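Local coordinates for protein putative isomerase (Sinorhizobium meliloti, PDB 2PPG) that is a putative isomerase of the enolase superfamily, pairing a mandelate racemase/muconate lactonizing enzyme-type N-terminal domain with an enolase C-terminal-like barrel domain, at residues S54-I59 / W68-G73. Numbering follows the deposited sequence.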
ATOM      1  N   SER A  54      18.405 -41.849   8.142  1.00 26.95           N
ATOM      2  CA  SER A  54      17.838 -41.193   6.971  1.00 24.95           C
ATOM      3  C   SER A  54      17.225 -42.219   6.016  1.00 26.12           C
ATOM      4  O   SER A  54      17.496 -43.417   6.118  1.00 27.38           O
ATOM      5  CB  SER A  54      18.901 -40.386   6.238  1.00 25.51           C
ATOM      6  OG  SER A  54      19.817 -41.255   5.595  1.00 31.30           O
ATOM      7  N   VAL A  55      16.410 -41.746   5.081  1.00 24.15           N
ATOM      8  CA  VAL A  55      15.794 -42.626   4.102  1.00 26.19           C
ATOM      9  C   VAL A  55      16.504 -42.511   2.757  1.00 28.93           C
ATOM     10  O   VAL A  55      16.705 -41.415   2.264  1.00 30.90           O
ATOM     11  CB  VAL A  55      14.271 -42.348   3.955  1.00 24.19           C
ATOM     12  CG1 VAL A  55      13.663 -43.199   2.831  1.00 19.61           C
ATOM     13  CG2 VAL A  55      13.554 -42.585   5.284  1.00 21.08           C
ATOM     14  N   LEU A  56      16.894 -43.653   2.193  1.00 29.86           N
ATOM     15  CA  LEU A  56      17.539 -43.715   0.893  1.00 29.19           C
ATOM     16  C   LEU A  56      16.655 -44.480  -0.078  1.00 34.75           C
ATOM     17  O   LEU A  56      16.006 -45.480   0.287  1.00 35.34           O
ATOM     18  CB  LEU A  56      18.895 -44.413   0.966  1.00 28.43           C
ATOM     19  CG  LEU A  56      20.085 -43.643   1.543  1.00 32.35           C
ATOM     20  CD1 LEU A  56      20.103 -43.638   3.086  1.00 26.65           C
ATOM     21  CD2 LEU A  56      21.371 -44.241   0.989  1.00 31.02           C
ATOM     22  N   VAL A  57      16.647 -44.009  -1.321  1.00 32.04           N
ATOM     23  CA  VAL A  57      15.864 -44.613  -2.358  1.00 30.54           C
ATOM     24  C   VAL A  57      16.834 -45.031  -3.447  1.00 32.35           C
ATOM     25  O   VAL A  57      17.775 -44.300  -3.766  1.00 31.53           O
ATOM     26  CB  VAL A  57      14.761 -43.640  -2.862  1.00 31.17           C
ATOM     27  CG1 VAL A  57      14.408 -43.892  -4.302  1.00 31.53           C
ATOM     28  CG2 VAL A  57      13.521 -43.773  -2.016  1.00 27.46           C
ATOM     29  N   ARG A  58      16.614 -46.229  -3.981  1.00 32.49           N
ATOM     30  CA  ARG A  58      17.426 -46.788  -5.044  1.00 35.28           C
ATOM     31  C   ARG A  58      16.490 -47.084  -6.198  1.00 35.18           C
ATOM     32  O   ARG A  58      15.521 -47.820  -6.032  1.00 34.24           O
ATOM     33  CB  ARG A  58      18.081 -48.077  -4.560  1.00 38.22           C
ATOM     34  CG  ARG A  58      18.961 -48.786  -5.566  1.00 38.35           C
ATOM     35  CD  ARG A  58      19.229 -50.209  -5.086  1.00 39.70           C
ATOM     36  NE  ARG A  58      20.263 -50.867  -5.876  1.00 39.87           N
ATOM     37  CZ  ARG A  58      20.039 -51.579  -6.978  1.00 36.26           C
ATOM     38  NH1 ARG A  58      21.054 -52.123  -7.621  1.00 33.54           N
ATOM     39  NH2 ARG A  58      18.806 -51.747  -7.438  1.00 37.30           N
ATOM     40  N   ILE A  59      16.772 -46.493  -7.357  1.00 33.53           N
ATOM     41  CA  ILE A  59      15.906 -46.619  -8.520  1.00 33.85           C
ATOM     42  C   ILE A  59      16.677 -47.235  -9.678  1.00 35.55           C
ATOM     43  O   ILE A  59      17.771 -46.786 -10.000  1.00 37.80           O
ATOM     44  CB  ILE A  59      15.313 -45.241  -8.957  1.00 32.24           C
ATOM     45  CG1 ILE A  59      14.532 -44.609  -7.801  1.00 30.15           C
ATOM     46  CG2 ILE A  59      14.435 -45.395 -10.208  1.00 28.04           C
ATOM     47  CD1 ILE A  59      13.658 -43.433  -8.186  1.00 31.60           C
ATOM     48  N   TRP A  68      20.461 -43.130  -7.085  1.00 26.13           N
ATOM     49  CA  TRP A  68      20.258 -43.082  -5.657  1.00 26.13           C
ATOM     50  C   TRP A  68      19.735 -41.731  -5.231  1.00 26.99           C
ATOM     51  O   TRP A  68      20.170 -40.700  -5.737  1.00 27.74           O
ATOM     52  CB  TRP A  68      21.558 -43.365  -4.921  1.00 25.44           C
ATOM     53  CG  TRP A  68      21.995 -44.801  -4.953  1.00 26.05           C
ATOM     54  CD1 TRP A  68      22.901 -45.361  -5.810  1.00 26.09           C
ATOM     55  CD2 TRP A  68      21.586 -45.846  -4.062  1.00 24.35           C
ATOM     56  NE1 TRP A  68      23.086 -46.684  -5.504  1.00 28.37           N
ATOM     57  CE2 TRP A  68      22.290 -47.016  -4.442  1.00 24.64           C
ATOM     58  CE3 TRP A  68      20.708 -45.904  -2.964  1.00 22.81           C
ATOM     59  CZ2 TRP A  68      22.138 -48.236  -3.781  1.00 25.81           C
ATOM     60  CZ3 TRP A  68      20.551 -47.115  -2.298  1.00 24.62           C
ATOM     61  CH2 TRP A  68      21.267 -48.270  -2.710  1.00 28.13           C
ATOM     62  N   GLY A  69      18.793 -41.761  -4.293  1.00 24.93           N
ATOM     63  CA  GLY A  69      18.255 -40.573  -3.672  1.00 20.65           C
ATOM     64  C   GLY A  69      18.223 -40.755  -2.169  1.00 22.70           C
ATOM     65  O   GLY A  69      18.601 -41.801  -1.657  1.00 21.83           O
ATOM     66  N   GLU A  70      17.750 -39.742  -1.459  1.00 23.58           N
ATOM     67  CA  GLU A  70      17.842 -39.733  -0.025  1.00 25.80           C
ATOM     68  C   GLU A  70      17.060 -38.551   0.530  1.00 27.53           C
ATOM     69  O   GLU A  70      17.132 -37.436   0.012  1.00 29.01           O
ATOM     70  CB  GLU A  70      19.310 -39.653   0.411  1.00 23.53           C
ATOM     71  CG  GLU A  70      19.524 -39.846   1.921  1.00 28.26           C
ATOM     72  CD  GLU A  70      20.918 -39.433   2.411  1.00 31.77           C
ATOM     73  OE1 GLU A  70      21.708 -38.861   1.622  1.00 36.68           O
ATOM     74  OE2 GLU A  70      21.232 -39.684   3.595  1.00 34.48           O
ATOM     75  N   THR A  71      16.302 -38.798   1.586  1.00 26.84           N
ATOM     76  CA  THR A  71      15.595 -37.725   2.257  1.00 27.08           C
ATOM     77  C   THR A  71      15.772 -37.888   3.772  1.00 25.45           C
ATOM     78  O   THR A  71      16.571 -38.712   4.206  1.00 26.38           O
ATOM     79  CB  THR A  71      14.119 -37.669   1.814  1.00 27.23           C
ATOM     80  OG1 THR A  71      13.449 -36.578   2.465  1.00 27.12           O
ATOM     81  CG2 THR A  71      13.406 -39.004   2.107  1.00 26.26           C
ATOM     82  N   TYR A  72      15.078 -37.074   4.559  1.00 26.45           N
ATOM     83  CA  TYR A  72      15.132 -37.162   6.015  1.00 26.71           C
ATOM     84  C   TYR A  72      14.505 -38.459   6.444  1.00 28.69           C
ATOM     85  O   TYR A  72      13.600 -38.975   5.764  1.00 28.00           O
ATOM     86  CB  TYR A  72      14.327 -36.041   6.659  1.00 25.74           C
ATOM     87  CG  TYR A  72      15.086 -34.771   6.867  1.00 29.41           C
ATOM     88  CD1 TYR A  72      15.721 -34.117   5.804  1.00 30.42           C
ATOM     89  CD2 TYR A  72      15.158 -34.202   8.119  1.00 28.52           C
ATOM     90  CE1 TYR A  72      16.417 -32.922   6.003  1.00 27.43           C
ATOM     91  CE2 TYR A  72      15.840 -33.026   8.323  1.00 32.24           C
ATOM     92  CZ  TYR A  72      16.467 -32.384   7.268  1.00 29.14           C
ATOM     93  OH  TYR A  72      17.141 -31.212   7.524  1.00 28.54           O
ATOM     94  N   GLY A  73      14.986 -38.974   7.572  1.00 26.75           N
ATOM     95  CA  GLY A  73      14.407 -40.150   8.197  1.00 24.46           C
ATOM     96  C   GLY A  73      14.587 -40.093   9.692  1.00 26.64           C
ATOM     97  O   GLY A  73      14.466 -41.103  10.375  1.00 31.08           O
TER
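V55 with T71 and V57 with G69 are the hydrogen-bonded antiparallel pairs here, each making two backbone bonds. The straightest is G69 N to V57 O, 2.8 Å at 171°; T71 N reaches V55 O at 2.7 Å. Between them sits the non-hydrogen-bonded pair L56 and E70, whose CA atoms are 4.1 Å apart, with E70 CA also giving a C-H contact to V55 O.

On the face carrying L56, R58, W68 and E70, the aliphatic part of R58 runs across the indole. R58 CB sits over the six-membered ring of W68, 3.7 Å from its centroid, a CH-pi contact. With CG anti to the backbone N (chi1 180°) and the chain extended to NE, CG and CD also reach the ring, while the guanidinium stands nearly perpendicular to it and forms a salt bridge with E60.

The two strands are the hairpin 52-61/66-72 at one side of the antiparallel sheet in the N-terminal domain of this enolase-superfamily fold. V55, V57 and T71 turn to the other face, against helix 77-92; V55 CB and T71 CG2 meet at 3.9 Å.

The polar side-chain link is S54 OG to E70 OE2, 2.9 Å, on the carboxylate's anti lone pair. E70 extends alongside L56, and its oxygens also accept bonds from A323 N and F326 N, gripping the buried carboxylate from three residues.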